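Local coordinates for oligogalacturonate lyase (Vibrio parahaemolyticus RIMD 2210633, PDB 3C5M), which probably cleaves oligogalacturonides, short fragments of pectin, as a manganese-binding lyase built on a seven-bladed beta-propeller, at residues Val116-Asp121 / Arg169-Asp174; Val120-Lys125 / Ile144-Trp149; Asp148-Thr153 / Tyr162-Thr167; Ala216-Val221 / Thr241-Ile246. All coordinates share one frame; numbering follows the deposited sequence.

Contact 1. Residues Val116-Asp121 / Arg169-Asp174; sequences VIYTVD and RLIKVD
Tyr118 OH and Arg169 NH2 lie 4.1 Å apart, neighbours held by the two oxygens of one carboxylate and not partners of one another. That carboxylate belongs to Glu143: its OE2 is hydrogen-bonded to Tyr118 OH, and its OE1 forms a salt bridge with Arg169 NH2. Arg169 gets there on a chain extended from CG to NE, approaching the phenol from the opposite direction.

The rest of the contact is apolar and centres on the Tyr118 ring. Val173 CG2 lies over one face, 4.3 Å from the ring centroid and 14° off the normal, which meets the criterion for a CH-pi contact. Its other methyl, CG1, touches Tyr118 CB at 4.0 Å. Near the far end of the ring, Ile171 CD1 reaches Tyr118 OH at 3.8 Å. With CG anti to the backbone N (chi1 168°), the tyrosine is laid along these three residues.

The strand axes come no closer than 7.9 Å, at 150°, and no hydrogen bond crosses between the segments, which shows packing through side chains and not pairing within one sheet. Strand 114-119, the last, edge strand of one four-stranded blade, here lies against strand 168-174, an inner strand of the next.

Contact 2. Residues Val120-Lys125 / Ile144-Trp149; sequences VDEEWK and ILKRDW
Lys125 lies over one face of the Trp149 indole. Its NZ stands 3.6 Å from the centroid of the six-membered ring and 8° off the normal, a well-centred cation-pi contact, while CG of the same chain makes a CH-pi contact with the five-membered ring, 4.3 Å from its centroid. A bend at chi2 (73°) and another at chi4 let the lysine follow the ring in this way.

A second lysine, Lys146, leaves in a different direction, roughly at right angles to Lys125. Extended beyond CG, it passes along the backbone of the 121-124 turn, and its NZ forms a salt bridge of 2.7 Å with Glu122 OE1, meeting that oxygen nearly along its C-O axis. The turn is type I, and Asp121 OD1 accepts from Glu123 N at 2.8 Å, forming an Asx turn at its start.

Backbone bonds fix the register. Lys125 and Ile144 are a hydrogen-bonded antiparallel pair, with Lys125 N to Ile144 O and Ile144 N to Lys125 O both 2.8 Å. Lys146 N adds a bond to Glu123 O at 3.0 Å. Leu145 CB sits over one face of the Trp124 ring, toward its rim.

These residues form the open end of the hairpin of strands 124-132 and 138-145. Strand 124-132 is an edge strand of its four-stranded sheet, and Trp124 also makes a cation-pi contact with Arg169 on strand 168-174, the strand beyond 138-145.

Contact 3. Residues Asp148-Thr153 / Tyr162-Thr167; sequences DWQPLT and YHTNPT
The contact closes the neck of an excursion in a propeller blade: between the adjacent antiparallel strands 138-145 and 168-174 the chain leaves the sheet, makes helix 155-163, and returns. Asp148 and Pro166 mark where the outgoing and incoming limbs pass each other, with a CA-CA distance of 5.2 Å. Asp148 CB packs on Pro166 CB at 3.8 Å, and this apolar touch backs the polar one beside it. There the backbone N of Thr167 is placed to donate to Asp148 OD2 at 2.9 Å; a hydrogen bond fits, but its details are doubtful, because a neighbouring methyl crowds the carboxylate oxygen in the model. The aspartate and threonine side chains cross at about a right angle.

Asn165 is the first residue after the helix to abandon helical backbone angles, and its positive phi is consistent with the chain turning here toward strand 168-174. Pro166 follows; its ring is buried, with Phe161 of the helix and Trp189 of a loop also against it. On the outgoing limb, Leu152 is the centre of an inverse gamma turn, closed by a weak bond from Thr153 N to Pro151 O, shortly before the helix starts.

Farther from the neck the limbs touch more loosely. Gln150, extended beyond CG, sends its NE2 toward Glu160 in a weak hydrogen bond, and its OE1 meets Thr164 CG2 at 4.0 Å.

Contact 4. Residues Ala216-Val221 / Thr241-Ile246; sequences ARMWLV and THEFWI
Arg217 NH1 and Glu243 OE1 form a salt bridge, 2.6 Å long, between two segments whose touching parts run 23° apart. The oxygen is met on its syn lone pair and lies close to the guanidinium plane, yet the bond is markedly bent, with an N-H...O angle of 132°, and the guanidinium and carboxylate planes are turned 86° against each other. The pair is therefore engaged through one nitrogen, not as a two-pronged, coplanar bridge. Glu243 OE2 is also near, 2.9 Å from the same NH1. Over one face of the guanidinium lies Thr241 OG1.

Apolar groups flank the pair. Met218, a selenomethionine here, folds back at chi2 and chi3 until its SE is 3.8 Å from Glu243 CB. Toward the other end, Leu220 CD1 touches Trp245 CZ2 at 3.8 Å.

The next shell sets these groups in place. Arg217 NH2 has a second salt bridge, with Glu208, and Trp245 NE1 is hydrogen-bonded to Ile194 O. Met218 is the centre of an inverse gamma turn, and Trp219 NE1 binds Ala216 O at 2.8 Å, with the donor well above the carbonyl plane. Strand 238-245 begins its own blade, whereas 219-222 belongs to the preceding one.

Thr241's side chain is about 11 Å from the manganese ion. The Arg217 charge is shared by two glutamates, which probably limits rotation of the guanidinium and balances the buried Glu243.

Contacts 1 and 4 are buried and join successive blades side chain to side chain; contacts 2 and 3 lie at the surface and tie parts of one blade and its excursion. Backbone pairing accordingly appears in contact 2, while in contact 3 a side-chain carboxylate faces a backbone N-H. Contacts 1 and 2 share Val120 and Asp121, and contacts 2 and 3 share Asp148 and Trp149, so contact 2 links contacts 1 and 3, which adjoin in sequence but do not otherwise touch. Contact 4 stands apart, its centre at least 21 Å from theirs, although Leu170 and Val221 pack together between contacts 1 and 4. It is the one near manganese.

Contact 1. Residues Val116-Asp121 / Arg169-Asp174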
# COMPACT_ATOMS: atom_id res chain seq x y z
N VAL A 116 2.66 3.13 22.72
CA VAL A 116 1.77 4.00 21.97
C VAL A 116 2.56 5.29 21.72
O VAL A 116 2.89 6.03 22.64
CB VAL A 116 0.46 4.25 22.74
CG1 VAL A 116 0.72 4.20 24.23
CG2 VAL A 116 -0.14 5.58 22.32
N ILE A 117 2.90 5.54 20.46
CA ILE A 117 3.69 6.70 20.11
C ILE A 117 2.87 7.94 19.80
O ILE A 117 3.41 9.04 19.76
CB ILE A 117 4.58 6.39 18.90
CG1 ILE A 117 3.69 5.98 17.74
CG2 ILE A 117 5.54 5.25 19.23
CD1 ILE A 117 4.44 5.75 16.45
N TYR A 118 1.56 7.79 19.58
CA TYR A 118 0.71 8.95 19.32
C TYR A 118 -0.76 8.60 19.41
O TYR A 118 -1.17 7.54 18.97
CB TYR A 118 1.01 9.54 17.94
CG TYR A 118 -0.01 10.55 17.46
CD1 TYR A 118 -0.81 10.28 16.35
CD2 TYR A 118 -0.19 11.76 18.13
CE1 TYR A 118 -1.77 11.20 15.91
CE2 TYR A 118 -1.15 12.69 17.70
CZ TYR A 118 -1.94 12.40 16.58
OH TYR A 118 -2.88 13.30 16.14
N THR A 119 -1.56 9.49 19.98
CA THR A 119 -2.99 9.23 20.10
C THR A 119 -3.80 10.40 19.56
O THR A 119 -3.86 11.45 20.18
CB THR A 119 -3.40 8.99 21.58
OG1 THR A 119 -2.74 7.83 22.09
CG2 THR A 119 -4.91 8.79 21.67
N VAL A 120 -4.43 10.22 18.40
CA VAL A 120 -5.23 11.27 17.77
C VAL A 120 -6.04 12.07 18.77
O VAL A 120 -6.59 11.51 19.72
CB VAL A 120 -6.19 10.69 16.71
CG1 VAL A 120 -7.13 9.67 17.35
CG2 VAL A 120 -6.98 11.81 16.06
N ASP A 121 -6.12 13.38 18.56
CA ASP A 121 -6.86 14.23 19.47
C ASP A 121 -8.36 14.23 19.21
O ASP A 121 -8.81 14.14 18.08
CB ASP A 121 -6.34 15.66 19.39
CG ASP A 121 -7.03 16.58 20.39
OD1 ASP A 121 -8.18 17.01 20.11
OD2 ASP A 121 -6.44 16.84 21.46
N ARG A 169 -5.76 18.10 7.65
CA ARG A 169 -4.40 18.53 7.89
C ARG A 169 -3.43 17.38 7.70
O ARG A 169 -3.72 16.24 8.05
CB ARG A 169 -4.25 19.09 9.30
CG ARG A 169 -4.51 18.06 10.40
CD ARG A 169 -4.29 18.67 11.76
NE ARG A 169 -4.41 17.68 12.84
CZ ARG A 169 -4.13 17.94 14.11
NH1 ARG A 169 -3.72 19.15 14.49
NH2 ARG A 169 -4.26 16.98 15.02
N LEU A 170 -2.27 17.70 7.13
CA LEU A 170 -1.21 16.73 6.88
C LEU A 170 -0.22 16.92 8.04
O LEU A 170 0.54 17.89 8.05
CB LEU A 170 -0.55 17.05 5.54
CG LEU A 170 0.32 15.98 4.89
CD1 LEU A 170 0.90 16.50 3.58
CD2 LEU A 170 1.42 15.57 5.83
N ILE A 171 -0.22 16.01 9.01
CA ILE A 171 0.67 16.11 10.16
C ILE A 171 1.90 15.22 10.11
O ILE A 171 1.98 14.28 9.33
CB ILE A 171 -0.07 15.81 11.49
CG1 ILE A 171 -0.50 14.35 11.52
CG2 ILE A 171 -1.26 16.74 11.65
CD1 ILE A 171 -1.21 13.93 12.80
N LYS A 172 2.85 15.53 10.97
CA LYS A 172 4.09 14.79 11.07
C LYS A 172 4.33 14.56 12.55
O LYS A 172 4.26 15.48 13.35
CB LYS A 172 5.23 15.61 10.46
CG LYS A 172 6.61 15.04 10.70
CD LYS A 172 7.68 15.91 10.03
CE LYS A 172 7.76 17.30 10.64
NZ LYS A 172 8.16 17.28 12.08
N VAL A 173 4.62 13.32 12.91
CA VAL A 173 4.85 12.96 14.30
C VAL A 173 6.27 12.45 14.48
O VAL A 173 6.83 11.80 13.59
CB VAL A 173 3.85 11.86 14.75
CG1 VAL A 173 4.11 11.46 16.19
CG2 VAL A 173 2.43 12.38 14.58
N ASP A 174 6.85 12.75 15.64
CA ASP A 174 8.20 12.33 15.95
C ASP A 174 8.14 11.07 16.81
O ASP A 174 7.57 11.07 17.90
CB ASP A 174 8.93 13.48 16.68
CG ASP A 174 10.41 13.20 16.89
OD1 ASP A 174 10.76 12.52 17.88
OD2 ASP A 174 11.22 13.66 16.04

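Contact 2. Residues Val120-Lys125 / Ile144-Trp149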
# COMPACT_ATOMS: atom_id res chain seq x y z
N VAL A 120 -4.43 10.22 18.40
CA VAL A 120 -5.23 11.27 17.77
C VAL A 120 -6.04 12.07 18.77
O VAL A 120 -6.59 11.51 19.72
CB VAL A 120 -6.19 10.69 16.71
CG1 VAL A 120 -7.13 9.67 17.35
CG2 VAL A 120 -6.98 11.81 16.06
N ASP A 121 -6.12 13.38 18.56
CA ASP A 121 -6.86 14.23 19.47
C ASP A 121 -8.36 14.23 19.21
O ASP A 121 -8.81 14.14 18.08
CB ASP A 121 -6.34 15.66 19.39
CG ASP A 121 -7.03 16.58 20.39
OD1 ASP A 121 -8.18 17.01 20.11
OD2 ASP A 121 -6.44 16.84 21.46
N GLU A 122 -9.13 14.35 20.29
CA GLU A 122 -10.60 14.35 20.24
C GLU A 122 -11.22 15.26 19.18
O GLU A 122 -12.37 15.07 18.79
CB GLU A 122 -11.14 14.73 21.63
CG GLU A 122 -11.70 13.56 22.42
CD GLU A 122 -13.18 13.31 22.14
OE1 GLU A 122 -13.57 13.24 20.95
OE2 GLU A 122 -13.95 13.19 23.12
N GLU A 123 -10.45 16.25 18.72
CA GLU A 123 -10.91 17.20 17.71
C GLU A 123 -10.80 16.66 16.28
O GLU A 123 -11.52 17.10 15.38
CB GLU A 123 -10.11 18.50 17.81
CG GLU A 123 -10.43 19.37 19.02
CD GLU A 123 -11.74 20.12 18.87
OE1 GLU A 123 -12.16 20.79 19.84
OE2 GLU A 123 -12.36 20.03 17.78
N TRP A 124 -9.89 15.70 16.08
CA TRP A 124 -9.68 15.16 14.75
C TRP A 124 -9.98 13.67 14.58
O TRP A 124 -10.26 12.95 15.55
CB TRP A 124 -8.25 15.45 14.29
CG TRP A 124 -7.89 16.91 14.39
CD1 TRP A 124 -7.60 17.60 15.53
CD2 TRP A 124 -7.79 17.85 13.31
NE1 TRP A 124 -7.31 18.92 15.23
CE2 TRP A 124 -7.42 19.09 13.88
CE3 TRP A 124 -7.96 17.76 11.93
CZ2 TRP A 124 -7.23 20.24 13.11
CZ3 TRP A 124 -7.78 18.91 11.15
CH2 TRP A 124 -7.41 20.13 11.75
N LYS A 125 -9.94 13.23 13.33
CA LYS A 125 -10.21 11.84 12.98
C LYS A 125 -9.09 11.39 12.07
O LYS A 125 -8.76 12.07 11.10
CB LYS A 125 -11.55 11.75 12.25
CG LYS A 125 -12.18 10.37 12.22
CD LYS A 125 -12.73 9.98 13.59
CE LYS A 125 -13.33 8.57 13.58
NZ LYS A 125 -14.34 8.38 12.48
N ILE A 144 -8.77 14.46 9.57
CA ILE A 144 -9.92 15.25 9.17
C ILE A 144 -10.64 15.77 10.41
O ILE A 144 -10.86 15.02 11.36
CB ILE A 144 -10.88 14.38 8.36
CG1 ILE A 144 -10.14 13.87 7.13
CG2 ILE A 144 -12.13 15.15 7.99
CD1 ILE A 144 -10.90 12.83 6.34
N LEU A 145 -11.00 17.04 10.42
CA LEU A 145 -11.69 17.60 11.58
C LEU A 145 -12.98 16.79 11.84
O LEU A 145 -13.85 16.71 10.97
CB LEU A 145 -12.02 19.06 11.33
CG LEU A 145 -11.90 19.98 12.54
CD1 LEU A 145 -12.37 21.35 12.11
CD2 LEU A 145 -12.73 19.47 13.72
N LYS A 146 -13.11 16.21 13.03
CA LYS A 146 -14.29 15.41 13.36
C LYS A 146 -15.61 15.98 12.91
O LYS A 146 -16.44 15.27 12.36
CB LYS A 146 -14.36 15.14 14.86
CG LYS A 146 -13.66 13.88 15.29
CD LYS A 146 -14.06 13.52 16.71
CE LYS A 146 -13.38 12.24 17.16
NZ LYS A 146 -13.80 11.93 18.55
N ARG A 147 -15.82 17.27 13.16
CA ARG A 147 -17.06 17.93 12.77
C ARG A 147 -17.34 17.83 11.27
O ARG A 147 -18.49 17.69 10.85
CB ARG A 147 -17.02 19.41 13.17
CG ARG A 147 -16.71 19.64 14.64
CD ARG A 147 -16.83 21.11 15.00
NE ARG A 147 -16.24 21.97 13.97
CZ ARG A 147 -16.91 22.50 12.96
NH1 ARG A 147 -18.22 22.28 12.84
NH2 ARG A 147 -16.28 23.24 12.06
N ASP A 148 -16.27 17.88 10.47
CA ASP A 148 -16.39 17.80 9.02
C ASP A 148 -16.46 16.37 8.49
O ASP A 148 -16.72 16.16 7.31
CB ASP A 148 -15.19 18.50 8.36
CG ASP A 148 -15.18 20.00 8.59
OD1 ASP A 148 -15.78 20.47 9.59
OD2 ASP A 148 -14.56 20.72 7.77
N TRP A 149 -16.23 15.40 9.36
CA TRP A 149 -16.24 14.01 8.95
C TRP A 149 -17.62 13.48 8.60
O TRP A 149 -18.61 13.81 9.25
CB TRP A 149 -15.64 13.13 10.05
CG TRP A 149 -15.35 11.73 9.58
CD1 TRP A 149 -14.32 11.33 8.78
CD2 TRP A 149 -16.14 10.56 9.83
NE1 TRP A 149 -14.42 9.98 8.51
CE2 TRP A 149 -15.53 9.49 9.15
CE3 TRP A 149 -17.31 10.31 10.57
CZ2 TRP A 149 -16.05 8.19 9.17
CZ3 TRP A 149 -17.82 9.02 10.60
CH2 TRP A 149 -17.19 7.98 9.90

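Contact 3. Residues Asp148-Thr153 / Tyr162-Thr167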
# COMPACT_ATOMS: atom_id res chain seq x y z
N ASP A 148 -16.27 17.88 10.47
CA ASP A 148 -16.39 17.80 9.02
C ASP A 148 -16.46 16.37 8.49
O ASP A 148 -16.72 16.16 7.31
CB ASP A 148 -15.19 18.50 8.36
CG ASP A 148 -15.18 20.00 8.59
OD1 ASP A 148 -15.78 20.47 9.59
OD2 ASP A 148 -14.56 20.72 7.77
N TRP A 149 -16.23 15.40 9.36
CA TRP A 149 -16.24 14.01 8.95
C TRP A 149 -17.62 13.48 8.60
O TRP A 149 -18.61 13.81 9.25
CB TRP A 149 -15.64 13.13 10.05
CG TRP A 149 -15.35 11.73 9.58
CD1 TRP A 149 -14.32 11.33 8.78
CD2 TRP A 149 -16.14 10.56 9.83
NE1 TRP A 149 -14.42 9.98 8.51
CE2 TRP A 149 -15.53 9.49 9.15
CE3 TRP A 149 -17.31 10.31 10.57
CZ2 TRP A 149 -16.05 8.19 9.17
CZ3 TRP A 149 -17.82 9.02 10.60
CH2 TRP A 149 -17.19 7.98 9.90
N GLN A 150 -17.68 12.66 7.55
CA GLN A 150 -18.94 12.06 7.11
C GLN A 150 -18.67 10.62 6.68
O GLN A 150 -17.71 10.35 5.95
CB GLN A 150 -19.53 12.83 5.93
CG GLN A 150 -19.89 14.28 6.22
CD GLN A 150 -20.64 14.92 5.06
OE1 GLN A 150 -20.16 14.95 3.92
NE2 GLN A 150 -21.83 15.45 5.35
N PRO A 151 -19.51 9.68 7.12
CA PRO A 151 -19.33 8.28 6.76
C PRO A 151 -19.55 8.03 5.27
O PRO A 151 -20.67 8.14 4.77
CB PRO A 151 -20.37 7.58 7.63
CG PRO A 151 -21.48 8.59 7.68
CD PRO A 151 -20.72 9.88 7.93
N LEU A 152 -18.48 7.70 4.56
CA LEU A 152 -18.55 7.43 3.13
C LEU A 152 -19.17 6.06 2.88
O LEU A 152 -18.45 5.08 2.66
CB LEU A 152 -17.15 7.48 2.51
CG LEU A 152 -16.34 8.77 2.71
CD1 LEU A 152 -14.91 8.55 2.24
CD2 LEU A 152 -17.00 9.89 1.94
N THR A 153 -20.49 6.00 2.91
CA THR A 153 -21.23 4.75 2.69
C THR A 153 -21.28 4.34 1.21
O THR A 153 -20.85 3.24 0.84
CB THR A 153 -22.68 4.88 3.23
OG1 THR A 153 -22.65 5.04 4.66
CG2 THR A 153 -23.51 3.65 2.88
N TYR A 162 -16.75 15.30 -0.84
CA TYR A 162 -15.76 16.09 -1.55
C TYR A 162 -16.16 17.55 -1.66
O TYR A 162 -15.34 18.44 -1.49
CB TYR A 162 -15.54 15.53 -2.95
CG TYR A 162 -14.76 16.44 -3.85
CD1 TYR A 162 -15.41 17.34 -4.70
CD2 TYR A 162 -13.37 16.41 -3.87
CE1 TYR A 162 -14.69 18.17 -5.56
CE2 TYR A 162 -12.64 17.24 -4.71
CZ TYR A 162 -13.30 18.12 -5.55
OH TYR A 162 -12.56 18.91 -6.40
N HIS A 163 -17.44 17.77 -1.94
CA HIS A 163 -17.97 19.12 -2.09
C HIS A 163 -18.11 19.84 -0.75
O HIS A 163 -18.11 21.08 -0.71
CB HIS A 163 -19.32 19.08 -2.81
CG HIS A 163 -19.22 18.71 -4.25
ND1 HIS A 163 -18.44 19.40 -5.15
CD2 HIS A 163 -19.82 17.71 -4.96
CE1 HIS A 163 -18.55 18.85 -6.35
NE2 HIS A 163 -19.38 17.82 -6.26
N THR A 164 -18.23 19.09 0.34
CA THR A 164 -18.38 19.71 1.65
C THR A 164 -17.08 20.40 2.07
O THR A 164 -16.99 20.97 3.16
CB THR A 164 -18.81 18.67 2.73
OG1 THR A 164 -19.45 19.35 3.82
CG2 THR A 164 -17.60 17.92 3.27
N ASN A 165 -16.08 20.35 1.19
CA ASN A 165 -14.77 20.94 1.45
C ASN A 165 -14.40 20.84 2.91
O ASN A 165 -14.33 21.84 3.62
CB ASN A 165 -14.76 22.41 1.02
CG ASN A 165 -14.56 22.58 -0.48
OD1 ASN A 165 -15.42 22.20 -1.28
ND2 ASN A 165 -13.42 23.13 -0.87
N PRO A 166 -14.13 19.62 3.39
CA PRO A 166 -13.76 19.36 4.78
C PRO A 166 -12.35 19.83 5.07
O PRO A 166 -11.48 19.76 4.19
CB PRO A 166 -13.89 17.85 4.88
CG PRO A 166 -13.37 17.43 3.54
CD PRO A 166 -14.07 18.38 2.60
N THR A 167 -12.12 20.32 6.28
CA THR A 167 -10.81 20.79 6.68
C THR A 167 -9.96 19.61 7.14
O THR A 167 -10.27 18.93 8.12
CB THR A 167 -10.92 21.84 7.82
OG1 THR A 167 -9.66 21.98 8.48
CG2 THR A 167 -11.96 21.40 8.83

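Contact 4. Residues Ala216-Val221 / Thr241-Ile246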
# COMPACT_ATOMS: atom_id res chain seq x y z
N ALA A 216 -6.36 18.50 -9.24
CA ALA A 216 -5.22 17.60 -9.44
C ALA A 216 -4.91 16.91 -8.13
O ALA A 216 -5.16 17.47 -7.06
CB ALA A 216 -4.01 18.39 -9.92
N ARG A 217 -4.39 15.69 -8.19
CA ARG A 217 -4.06 15.00 -6.95
C ARG A 217 -2.56 14.87 -6.75
O ARG A 217 -2.09 14.75 -5.63
CB ARG A 217 -4.71 13.62 -6.92
CG ARG A 217 -4.51 12.76 -8.16
CD ARG A 217 -4.53 11.30 -7.74
NE ARG A 217 -5.55 11.05 -6.72
CZ ARG A 217 -5.48 10.09 -5.80
NH1 ARG A 217 -4.44 9.28 -5.76
NH2 ARG A 217 -6.45 9.95 -4.91
N MSE A 218 -1.81 14.92 -7.84
CA MSE A 218 -0.36 14.81 -7.77
C MSE A 218 0.21 16.02 -7.03
O MSE A 218 0.62 16.99 -7.66
CB MSE A 218 0.23 14.76 -9.18
CG MSE A 218 -0.25 13.61 -10.08
SE MSE A 218 0.43 11.84 -9.58
CE MSE A 218 -1.07 11.35 -8.45
N TRP A 219 0.25 15.97 -5.71
CA TRP A 219 0.81 17.09 -4.96
C TRP A 219 2.10 16.76 -4.22
O TRP A 219 2.38 15.60 -3.91
CB TRP A 219 -0.20 17.65 -3.98
CG TRP A 219 -1.29 18.41 -4.62
CD1 TRP A 219 -2.47 17.93 -5.09
CD2 TRP A 219 -1.30 19.82 -4.88
NE1 TRP A 219 -3.23 18.95 -5.61
CE2 TRP A 219 -2.53 20.12 -5.49
CE3 TRP A 219 -0.39 20.85 -4.64
CZ2 TRP A 219 -2.88 21.41 -5.88
CZ3 TRP A 219 -0.74 22.14 -5.02
CH2 TRP A 219 -1.97 22.41 -5.64
N LEU A 220 2.87 17.81 -3.93
CA LEU A 220 4.15 17.70 -3.22
C LEU A 220 4.31 18.93 -2.32
O LEU A 220 3.80 20.00 -2.63
CB LEU A 220 5.30 17.63 -4.23
CG LEU A 220 6.25 16.43 -4.14
CD1 LEU A 220 5.44 15.15 -4.30
CD2 LEU A 220 7.33 16.52 -5.22
N VAL A 221 5.01 18.77 -1.21
CA VAL A 221 5.23 19.88 -0.29
C VAL A 221 6.42 19.54 0.60
O VAL A 221 6.65 18.37 0.91
CB VAL A 221 3.99 20.12 0.59
CG1 VAL A 221 3.65 18.86 1.37
CG2 VAL A 221 4.25 21.26 1.55
N THR A 241 -3.50 8.78 -11.32
CA THR A 241 -3.82 8.01 -10.13
C THR A 241 -2.83 6.88 -9.89
O THR A 241 -1.94 6.65 -10.70
CB THR A 241 -5.22 7.40 -10.24
OG1 THR A 241 -5.54 6.72 -9.02
CG2 THR A 241 -5.27 6.41 -11.40
N HIS A 242 -3.00 6.18 -8.78
CA HIS A 242 -2.12 5.07 -8.45
C HIS A 242 -0.71 5.53 -8.17
O HIS A 242 0.23 4.74 -8.25
CB HIS A 242 -2.07 4.06 -9.59
CG HIS A 242 -3.40 3.49 -9.96
ND1 HIS A 242 -4.33 3.11 -9.01
CD2 HIS A 242 -3.94 3.18 -11.16
CE1 HIS A 242 -5.39 2.59 -9.62
NE2 HIS A 242 -5.17 2.62 -10.92
N GLU A 243 -0.54 6.81 -7.83
CA GLU A 243 0.80 7.34 -7.56
C GLU A 243 1.50 6.63 -6.40
O GLU A 243 0.87 6.20 -5.43
CB GLU A 243 0.72 8.85 -7.26
CG GLU A 243 0.23 9.21 -5.86
CD GLU A 243 -1.29 9.31 -5.75
OE1 GLU A 243 -2.01 8.64 -6.52
OE2 GLU A 243 -1.76 10.07 -4.88
N PHE A 244 2.81 6.52 -6.51
CA PHE A 244 3.59 5.89 -5.46
C PHE A 244 5.08 6.17 -5.67
O PHE A 244 5.58 6.19 -6.80
CB PHE A 244 3.31 4.37 -5.44
CG PHE A 244 3.91 3.63 -6.61
CD1 PHE A 244 5.19 3.09 -6.52
CD2 PHE A 244 3.20 3.48 -7.79
CE1 PHE A 244 5.76 2.41 -7.59
CE2 PHE A 244 3.76 2.80 -8.88
CZ PHE A 244 5.03 2.26 -8.78
N TRP A 245 5.79 6.41 -4.58
CA TRP A 245 7.21 6.68 -4.63
C TRP A 245 7.91 5.39 -5.00
O TRP A 245 7.53 4.32 -4.52
CB TRP A 245 7.72 7.14 -3.27
CG TRP A 245 7.47 8.58 -2.96
CD1 TRP A 245 6.79 9.08 -1.89
CD2 TRP A 245 7.92 9.70 -3.71
NE1 TRP A 245 6.77 10.45 -1.94
CE2 TRP A 245 7.46 10.86 -3.05
CE3 TRP A 245 8.65 9.85 -4.89
CZ2 TRP A 245 7.72 12.15 -3.53
CZ3 TRP A 245 8.91 11.13 -5.37
CH2 TRP A 245 8.44 12.26 -4.69
N ILE A 246 8.91 5.48 -5.86
CA ILE A 246 9.67 4.29 -6.19
C ILE A 246 10.59 4.13 -4.98
O ILE A 246 11.20 5.09 -4.54
CB ILE A 246 10.47 4.50 -7.45
CG1 ILE A 246 9.51 4.70 -8.62
CG2 ILE A 246 11.40 3.31 -7.68
CD1 ILE A 246 10.19 4.87 -9.93